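Local atomic coordinates of putative dioxygenase (Nostoc punctiforme, PDB entry 2PEB), a protein that is a putative dioxygenase of the Dopa 4,5-dioxygenase family that binds zinc and by that kinship probably oxidises catechol-type substrates. Residues A[10-15]-A[82-87]; A[14-19]-A[57-62]. All coordinates share one frame; numbering follows the deposited sequence. Where two conformers were deposited one is given.

Interaction 1: residues A[10-15]-A[82-87]; sequences AGFHAH and ILVHPE. With ZN (zinc ion), chain C.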
ATOM      1  N   ALA A  10      -9.857  11.611   6.265  1.00 20.21           N
ATOM      2  CA  ALA A  10     -11.221  11.362   6.794  1.00 23.28           C
ATOM      3  C   ALA A  10     -11.676   9.913   6.621  1.00 25.33           C
ATOM      4  O   ALA A  10     -12.696   9.473   7.212  1.00 24.52           O
ATOM      5  CB  ALA A  10     -12.208  12.300   6.093  1.00 22.85           C
ATOM      6  N   GLY A  11     -10.962   9.170   5.795  1.00 24.12           N
ATOM      7  CA  GLY A  11     -11.348   7.832   5.436  1.00 23.85           C
ATOM      8  C   GLY A  11     -10.546   7.320   4.305  1.00 21.47           C
ATOM      9  O   GLY A  11      -9.667   8.007   3.788  1.00 23.00           O
ATOM     10  N   PHE A  12     -10.843   6.092   3.897  1.00 23.89           N
ATOM     11  CA  PHE A  12     -10.183   5.446   2.771  1.00 26.12           C
ATOM     12  C   PHE A  12     -11.145   4.749   1.851  1.00 25.06           C
ATOM     13  O   PHE A  12     -12.240   4.332   2.259  1.00 24.55           O
ATOM     14  CB  PHE A  12      -9.135   4.408   3.217  1.00 25.65           C
ATOM     15  CG  PHE A  12      -8.062   4.985   4.059  1.00 25.15           C
ATOM     16  CD1 PHE A  12      -8.221   5.064   5.431  1.00 23.46           C
ATOM     17  CD2 PHE A  12      -6.871   5.415   3.495  1.00 26.08           C
ATOM     18  CE1 PHE A  12      -7.230   5.608   6.241  1.00 29.27           C
ATOM     19  CE2 PHE A  12      -5.869   5.981   4.297  1.00 22.80           C
ATOM     20  CZ  PHE A  12      -6.051   6.053   5.685  1.00 23.19           C
ATOM     21  N   HIS A  13     -10.746   4.661   0.589  1.00 25.09           N
ATOM     22  CA  HIS A  13     -11.347   3.738  -0.370  1.00 26.50           C
ATOM     23  C   HIS A  13     -10.369   2.705  -0.787  1.00 28.96           C
ATOM     24  O   HIS A  13      -9.214   3.011  -1.020  1.00 29.31           O
ATOM     25  CB  HIS A  13     -11.694   4.474  -1.645  1.00 31.15           C
ATOM     26  CG  HIS A  13     -12.921   5.302  -1.568  1.00 29.87           C
ATOM     27  ND1 HIS A  13     -13.406   5.984  -2.664  1.00 28.54           N
ATOM     28  CD2 HIS A  13     -13.784   5.538  -0.553  1.00 27.88           C
ATOM     29  CE1 HIS A  13     -14.511   6.625  -2.309  1.00 28.95           C
ATOM     30  NE2 HIS A  13     -14.778   6.351  -1.043  1.00 36.47           N
ATOM     31  N   ALA A  14     -10.818   1.476  -0.891  1.00 28.37           N
ATOM     32  CA  ALA A  14     -10.194   0.452  -1.737  1.00 27.27           C
ATOM     33  C   ALA A  14     -11.006   0.269  -3.032  1.00 28.45           C
ATOM     34  O   ALA A  14     -12.222   0.174  -3.004  1.00 30.02           O
ATOM     35  CB  ALA A  14     -10.090  -0.811  -0.993  1.00 27.52           C
ATOM     36  N   HIS A  15     -10.312   0.299  -4.164  1.00 26.47           N
ATOM     37  CA  HIS A  15     -10.861  -0.024  -5.493  1.00 26.67           C
ATOM     38  C   HIS A  15     -10.252  -1.376  -5.898  1.00 27.65           C
ATOM     39  O   HIS A  15      -9.032  -1.507  -6.053  1.00 27.40           O
ATOM     40  CB  HIS A  15     -10.614   1.114  -6.501  1.00 25.19           C
ATOM     41  CG  HIS A  15     -11.352   2.383  -6.135  1.00 27.98           C
ATOM     42  ND1 HIS A  15     -12.629   2.640  -6.600  1.00 24.45           N
ATOM     43  CD2 HIS A  15     -11.024   3.439  -5.351  1.00 28.63           C
ATOM     44  CE1 HIS A  15     -13.069   3.769  -6.095  1.00 30.40           C
ATOM     45  NE2 HIS A  15     -12.103   4.308  -5.381  1.00 21.97           N
ATOM     46  N   ILE A  82      -5.311  -3.800  -6.420  1.00 22.48           N
ATOM     47  CA  ILE A  82      -6.134  -3.017  -5.527  1.00 23.66           C
ATOM     48  C   ILE A  82      -5.456  -1.697  -5.228  1.00 26.11           C
ATOM     49  O   ILE A  82      -4.343  -1.617  -4.751  1.00 25.36           O
ATOM     50  CB  ILE A  82      -6.442  -3.773  -4.198  1.00 23.19           C
ATOM     51  CG1 ILE A  82      -7.141  -5.083  -4.464  1.00 25.07           C
ATOM     52  CG2 ILE A  82      -7.324  -2.998  -3.285  1.00 23.96           C
ATOM     53  CD1 ILE A  82      -7.323  -5.886  -3.223  1.00 27.88           C
ATOM     54  N   LEU A  83      -6.144  -0.640  -5.610  1.00 26.69           N
ATOM     55  CA  LEU A  83      -5.837   0.688  -5.196  1.00 25.33           C
ATOM     56  C   LEU A  83      -6.455   1.046  -3.860  1.00 26.38           C
ATOM     57  O   LEU A  83      -7.661   0.875  -3.646  1.00 26.40           O
ATOM     58  CB  LEU A  83      -6.393   1.647  -6.234  1.00 26.08           C
ATOM     59  CG  LEU A  83      -6.273   3.135  -5.912  1.00 25.44           C
ATOM     60  CD1 LEU A  83      -4.803   3.575  -5.980  1.00 26.02           C
ATOM     61  CD2 LEU A  83      -7.099   4.003  -6.892  1.00 27.84           C
ATOM     62  N   VAL A  84      -5.659   1.549  -2.942  1.00 26.09           N
ATOM     63  CA  VAL A  84      -6.183   2.153  -1.730  1.00 23.69           C
ATOM     64  C   VAL A  84      -5.786   3.639  -1.659  1.00 23.12           C
ATOM     65  O   VAL A  84      -4.646   3.979  -1.793  1.00 23.01           O
ATOM     66  CB  VAL A  84      -5.736   1.436  -0.432  1.00 26.80           C
ATOM     67  CG1 VAL A  84      -6.342   2.156   0.833  1.00 24.36           C
ATOM     68  CG2 VAL A  84      -6.092  -0.084  -0.480  1.00 26.58           C
ATOM     69  N   HIS A  85      -6.764   4.514  -1.484  1.00 26.87           N
ATOM     70  CA  HIS A  85      -6.513   5.932  -1.449  1.00 28.80           C
ATOM     71  C   HIS A  85      -7.234   6.541  -0.265  1.00 26.84           C
ATOM     72  O   HIS A  85      -8.267   6.049   0.163  1.00 25.26           O
ATOM     73  CB  HIS A  85      -6.818   6.640  -2.795  1.00 27.82           C
ATOM     74  CG  HIS A  85      -8.273   6.810  -3.108  1.00 27.53           C
ATOM     75  ND1 HIS A  85      -9.046   7.760  -2.484  1.00 26.09           N
ATOM     76  CD2 HIS A  85      -9.091   6.189  -3.998  1.00 26.48           C
ATOM     77  CE1 HIS A  85     -10.296   7.678  -2.932  1.00 26.81           C
ATOM     78  NE2 HIS A  85     -10.348   6.744  -3.862  1.00 29.33           N
ATOM     79  N   PRO A  86      -6.648   7.590   0.295  1.00 22.75           N
ATOM     80  CA  PRO A  86      -7.286   8.344   1.349  1.00 22.65           C
ATOM     81  C   PRO A  86      -8.297   9.289   0.775  1.00 24.06           C
ATOM     82  O   PRO A  86      -8.354   9.479  -0.450  1.00 25.73           O
ATOM     83  CB  PRO A  86      -6.126   9.101   1.969  1.00 20.83           C
ATOM     84  CG  PRO A  86      -5.219   9.328   0.810  1.00 24.23           C
ATOM     85  CD  PRO A  86      -5.317   8.175  -0.041  1.00 24.99           C
ATOM     86  N   GLU A  87      -9.109   9.824   1.680  1.00 23.90           N
ATOM     87  CA  GLU A  87     -10.066  10.858   1.347  0.50 23.51           C
ATOM     88  C   GLU A  87      -9.729  12.047   2.203  1.00 23.22           C
ATOM     89  O   GLU A  87      -9.997  12.038   3.399  1.00 23.85           O
ATOM     90  CB  GLU A  87     -11.484  10.372   1.627  0.50 24.08           C
ATOM     91  CG  GLU A  87     -11.857   9.235   0.748  0.50 25.34           C
ATOM     92  CD  GLU A  87     -13.171   8.614   1.129  0.50 23.76           C
ATOM     93  OE1 GLU A  87     -13.316   8.149   2.285  0.50 23.65           O
ATOM     94  OE2 GLU A  87     -14.061   8.569   0.259  0.50 40.43           O
TER
HETATM   95 ZN    ZN C 200     -12.298   5.916  -4.417  0.50 14.28          ZN
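H13 pairs with H85 and H15 with L83 where strands 11-15 and 82-87 run antiparallel, their axes 4.5 Å apart and their N-to-C directions at 153°. Two-way backbone bonds join H13 to H85 and H15 to L83, the bond from H13 N to H85 O being 2.9 Å long, and the A14–V84 and F12–P86 pairs between and beyond them are non-hydrogen-bonded. One face of this ladder carries three histidines that converge on a zinc ion: H13 offers ND1 at 2.1 Å, whereas H15 and H85 offer NE2, at 1.9 and 2.2 Å from the zinc. The H85 side chain starts with CG between its backbone N and carbonyl carbon (chi1 74°), a turn that swings the ring toward the neighbouring strand; H13 CB then sits over one ring face, a CH-pi contact. The far nitrogen, H85 ND1, donates 2.8 Å to P86 O almost straight and in the ring plane, fixing the ring's rotation and leaving NE2 for the metal. H15 meets H85 rim to rim, with the planes only 15° apart. One of two modelled positions of E87 places its carboxylate beside the H13 ring, a doubtful contact.

The other face is apolar: F12 lays CE2 against P86 CB at 3.9 Å and CD2 near V84 CG1, while M74 of the second subunit packs on F12 and P86. With F12 cut back to an alanine, a gap is likely to open beside P86 and V84, and that methionine would probably lose part of its packing surface. Three histidines from two adjacent strands on one sheet face supply three ligands of the metal site, two more atoms from outside the two segments binding the zinc as well, an arrangement consistent with the metal centre of the Dopa 4,5-dioxygenase family.

Interaction 2: residues A[14-19]-A[57-62]; sequences AHVYFD and YQVAFL. With ZN (zinc ion), chain C.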
ATOM      1  N   ALA A  14     -10.818   1.476  -0.891  1.00 28.37           N
ATOM      2  CA  ALA A  14     -10.194   0.452  -1.737  1.00 27.27           C
ATOM      3  C   ALA A  14     -11.006   0.269  -3.032  1.00 28.45           C
ATOM      4  O   ALA A  14     -12.222   0.174  -3.004  1.00 30.02           O
ATOM      5  CB  ALA A  14     -10.090  -0.811  -0.993  1.00 27.52           C
ATOM      6  N   HIS A  15     -10.312   0.299  -4.164  1.00 26.47           N
ATOM      7  CA  HIS A  15     -10.861  -0.024  -5.493  1.00 26.67           C
ATOM      8  C   HIS A  15     -10.252  -1.376  -5.898  1.00 27.65           C
ATOM      9  O   HIS A  15      -9.032  -1.507  -6.053  1.00 27.40           O
ATOM     10  CB  HIS A  15     -10.614   1.114  -6.501  1.00 25.19           C
ATOM     11  CG  HIS A  15     -11.352   2.383  -6.135  1.00 27.98           C
ATOM     12  ND1 HIS A  15     -12.629   2.640  -6.600  1.00 24.45           N
ATOM     13  CD2 HIS A  15     -11.024   3.439  -5.351  1.00 28.63           C
ATOM     14  CE1 HIS A  15     -13.069   3.769  -6.095  1.00 30.40           C
ATOM     15  NE2 HIS A  15     -12.103   4.308  -5.381  1.00 21.97           N
ATOM     16  N   VAL A  16     -11.104  -2.392  -5.977  1.00 26.08           N
ATOM     17  CA  VAL A  16     -10.691  -3.753  -6.290  1.00 25.06           C
ATOM     18  C   VAL A  16     -11.004  -3.980  -7.742  1.00 25.85           C
ATOM     19  O   VAL A  16     -12.184  -4.002  -8.159  1.00 26.42           O
ATOM     20  CB  VAL A  16     -11.426  -4.776  -5.393  1.00 22.80           C
ATOM     21  CG1 VAL A  16     -10.962  -6.190  -5.715  1.00 22.79           C
ATOM     22  CG2 VAL A  16     -11.227  -4.473  -3.893  1.00 25.19           C
ATOM     23  N   TYR A  17      -9.950  -4.065  -8.552  1.00 24.97           N
ATOM     24  CA  TYR A  17     -10.067  -4.254  -9.974  1.00 24.79           C
ATOM     25  C   TYR A  17     -10.215  -5.726 -10.346  1.00 23.29           C
ATOM     26  O   TYR A  17      -9.685  -6.626  -9.673  1.00 25.47           O
ATOM     27  CB  TYR A  17      -8.881  -3.604 -10.705  1.00 25.16           C
ATOM     28  CG  TYR A  17      -8.812  -2.131 -10.410  1.00 24.33           C
ATOM     29  CD1 TYR A  17      -9.556  -1.238 -11.154  1.00 24.98           C
ATOM     30  CD2 TYR A  17      -8.027  -1.619  -9.357  1.00 24.12           C
ATOM     31  CE1 TYR A  17      -9.557   0.116 -10.865  1.00 25.22           C
ATOM     32  CE2 TYR A  17      -7.997  -0.238  -9.078  1.00 26.27           C
ATOM     33  CZ  TYR A  17      -8.771   0.619  -9.855  1.00 31.46           C
ATOM     34  OH  TYR A  17      -8.822   1.963  -9.612  1.00 27.12           O
ATOM     35  N   PHE A  18     -10.930  -5.960 -11.434  1.00 24.66           N
ATOM     36  CA  PHE A  18     -11.113  -7.323 -11.918  1.00 25.47           C
ATOM     37  C   PHE A  18     -11.464  -7.335 -13.399  1.00 27.06           C
ATOM     38  O   PHE A  18     -11.793  -6.319 -13.998  1.00 26.70           O
ATOM     39  CB  PHE A  18     -12.218  -8.030 -11.105  1.00 26.43           C
ATOM     40  CG  PHE A  18     -13.543  -7.348 -11.207  1.00 24.77           C
ATOM     41  CD1 PHE A  18     -14.410  -7.638 -12.254  1.00 30.03           C
ATOM     42  CD2 PHE A  18     -13.879  -6.331 -10.301  1.00 26.99           C
ATOM     43  CE1 PHE A  18     -15.593  -6.971 -12.386  1.00 28.39           C
ATOM     44  CE2 PHE A  18     -15.059  -5.658 -10.445  1.00 25.64           C
ATOM     45  CZ  PHE A  18     -15.914  -5.972 -11.468  1.00 30.15           C
ATOM     46  N   ASP A  19     -11.407  -8.520 -13.985  1.00 28.13           N
ATOM     47  CA  ASP A  19     -11.972  -8.734 -15.322  1.00 28.94           C
ATOM     48  C   ASP A  19     -12.823  -9.993 -15.261  1.00 28.52           C
ATOM     49  O   ASP A  19     -12.948 -10.586 -14.195  1.00 28.17           O
ATOM     50  CB  ASP A  19     -10.884  -8.786 -16.397  1.00 29.74           C
ATOM     51  CG  ASP A  19      -9.838  -9.836 -16.138  1.00 32.03           C
ATOM     52  OD1 ASP A  19     -10.097 -10.811 -15.421  1.00 33.81           O
ATOM     53  OD2 ASP A  19      -8.722  -9.688 -16.670  1.00 39.01           O
ATOM     54  N   TYR A  57     -14.935  -2.571  -8.056  1.00 25.58           N
ATOM     55  CA  TYR A  57     -15.894  -2.146  -7.054  1.00 25.26           C
ATOM     56  C   TYR A  57     -15.184  -1.364  -5.956  1.00 26.06           C
ATOM     57  O   TYR A  57     -13.976  -1.508  -5.750  1.00 24.83           O
ATOM     58  CB  TYR A  57     -16.732  -3.322  -6.514  1.00 26.50           C
ATOM     59  CG  TYR A  57     -15.937  -4.366  -5.794  1.00 24.69           C
ATOM     60  CD1 TYR A  57     -15.491  -4.144  -4.501  1.00 25.02           C
ATOM     61  CD2 TYR A  57     -15.638  -5.573  -6.399  1.00 23.68           C
ATOM     62  CE1 TYR A  57     -14.737  -5.095  -3.825  1.00 22.57           C
ATOM     63  CE2 TYR A  57     -14.901  -6.561  -5.717  1.00 27.47           C
ATOM     64  CZ  TYR A  57     -14.454  -6.301  -4.450  1.00 25.23           C
ATOM     65  OH  TYR A  57     -13.759  -7.253  -3.757  1.00 28.78           O
ATOM     66  N   GLN A  58     -15.949  -0.507  -5.289  1.00 28.96           N
ATOM     67  CA  GLN A  58     -15.428   0.391  -4.267  1.00 30.99           C
ATOM     68  C   GLN A  58     -15.763  -0.173  -2.894  1.00 28.72           C
ATOM     69  O   GLN A  58     -16.834  -0.737  -2.685  1.00 30.06           O
ATOM     70  CB  GLN A  58     -16.071   1.777  -4.433  1.00 34.98           C
ATOM     71  CG  GLN A  58     -15.902   2.708  -3.261  1.00 44.22           C
ATOM     72  CD  GLN A  58     -16.458   4.101  -3.515  1.00 41.24           C
ATOM     73  OE1 GLN A  58     -16.117   4.762  -4.514  1.00 41.02           O
ATOM     74  NE2 GLN A  58     -17.292   4.565  -2.598  1.00 48.44           N
ATOM     75  N   VAL A  59     -14.830  -0.005  -1.977  1.00 28.42           N
ATOM     76  CA  VAL A  59     -15.019  -0.319  -0.584  1.00 27.33           C
ATOM     77  C   VAL A  59     -14.567   0.920   0.197  1.00 26.16           C
ATOM     78  O   VAL A  59     -13.391   1.294   0.084  1.00 29.60           O
ATOM     79  CB  VAL A  59     -14.094  -1.478  -0.160  1.00 30.43           C
ATOM     80  CG1 VAL A  59     -14.430  -1.968   1.259  1.00 31.88           C
ATOM     81  CG2 VAL A  59     -14.189  -2.645  -1.155  1.00 30.81           C
ATOM     82  N   ALA A  60     -15.449   1.537   0.968  1.00 22.78           N
ATOM     83  CA  ALA A  60     -15.155   2.697   1.822  1.00 21.77           C
ATOM     84  C   ALA A  60     -15.081   2.298   3.279  1.00 24.07           C
ATOM     85  O   ALA A  60     -15.870   1.501   3.741  1.00 24.66           O
ATOM     86  CB  ALA A  60     -16.203   3.829   1.651  1.00 23.86           C
ATOM     87  N   PHE A  61     -14.171   2.933   4.024  1.00 23.47           N
ATOM     88  CA  PHE A  61     -14.081   2.732   5.462  1.00 24.65           C
ATOM     89  C   PHE A  61     -13.489   3.944   6.148  1.00 26.11           C
ATOM     90  O   PHE A  61     -12.739   4.731   5.541  1.00 27.13           O
ATOM     91  CB  PHE A  61     -13.291   1.490   5.829  1.00 29.85           C
ATOM     92  CG  PHE A  61     -12.005   1.324   5.079  1.00 24.12           C
ATOM     93  CD1 PHE A  61     -11.997   0.733   3.799  1.00 26.46           C
ATOM     94  CD2 PHE A  61     -10.801   1.675   5.622  1.00 22.54           C
ATOM     95  CE1 PHE A  61     -10.837   0.567   3.092  1.00 29.95           C
ATOM     96  CE2 PHE A  61      -9.596   1.465   4.888  1.00 25.83           C
ATOM     97  CZ  PHE A  61      -9.627   0.918   3.647  1.00 31.72           C
ATOM     98  N   LEU A  62     -13.824   4.073   7.416  1.00 24.39           N
ATOM     99  CA  LEU A  62     -13.221   5.095   8.291  1.00 23.05           C
ATOM    100  C   LEU A  62     -11.770   4.740   8.631  1.00 25.42           C
ATOM    101  O   LEU A  62     -11.364   3.604   8.469  1.00 25.26           O
ATOM    102  CB  LEU A  62     -14.025   5.259   9.570  1.00 23.00           C
ATOM    103  CG  LEU A  62     -15.409   5.904   9.383  1.00 25.52           C
ATOM    104  CD1 LEU A  62     -16.181   5.860  10.682  1.00 23.59           C
ATOM    105  CD2 LEU A  62     -15.253   7.361   8.876  1.00 26.37           C
TER
HETATM  106 ZN    ZN C 200     -12.298   5.916  -4.417  0.50 14.28          ZN
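The central strand of a five-stranded antiparallel sheet, 11-18, here takes its second neighbour, 55-61, with A14 facing V59 and V16 facing Y57 as hydrogen-bonded pairs. Axes of the short segments come within 4.8 Å and the strands run at 157° to each other. Each pair is closed by two backbone bonds, those of A14 and V59 both 2.8 Å between N and O, those of V16 and Y57 slightly longer.

Between them H15 and Q58 form a non-hydrogen-bonded pair on the zinc face. Their side chains run alongside, pointing the same way, and Q58 OE1 stops 3.6 Å from H15 CE1 with the amide plane nearly perpendicular to the ring. Q58 thus flanks the metal ligand by packing.

The face turned the other way is hydrophobic and lies under helix 23-36, which supplies V29 and R30 to Y57 and L33 to V59. A14 CB meets V59 CB at 4.1 Å, and F61 brings CE1 near the same methyl. F18 crosses Y57 at about a right angle, touching CD2 of the tyrosine with CE2. Y57 CG lies between its backbone N and carbonyl carbon (chi1 63°), which leans the ring toward V16 on the adjacent strand, and its hydroxyl is hydrogen-bonded to A26 O. V16 CB sits over one face of that ring, 3.5 Å from Y57 CZ.

How the interactions relate
Both contacts are buried near the middle of the chain and use strand 11-18, which lies between 82-87 in interaction 1 and 55-61 in interaction 2; A14 and H15 belong to both. A14 bonds through its backbone N and O to V59, and H15 through its own to L83, so successive residues tie the strand to alternate neighbours. F12 N, 2.9 Å from F61 O, probably continues the link to 55-61. Interaction 1 is the more polar, holding all three histidine ligands and reaching the second subunit on its other face. Interaction 2 contributes only H15 to the zinc and is mostly aliphatic and aromatic packing under a helix.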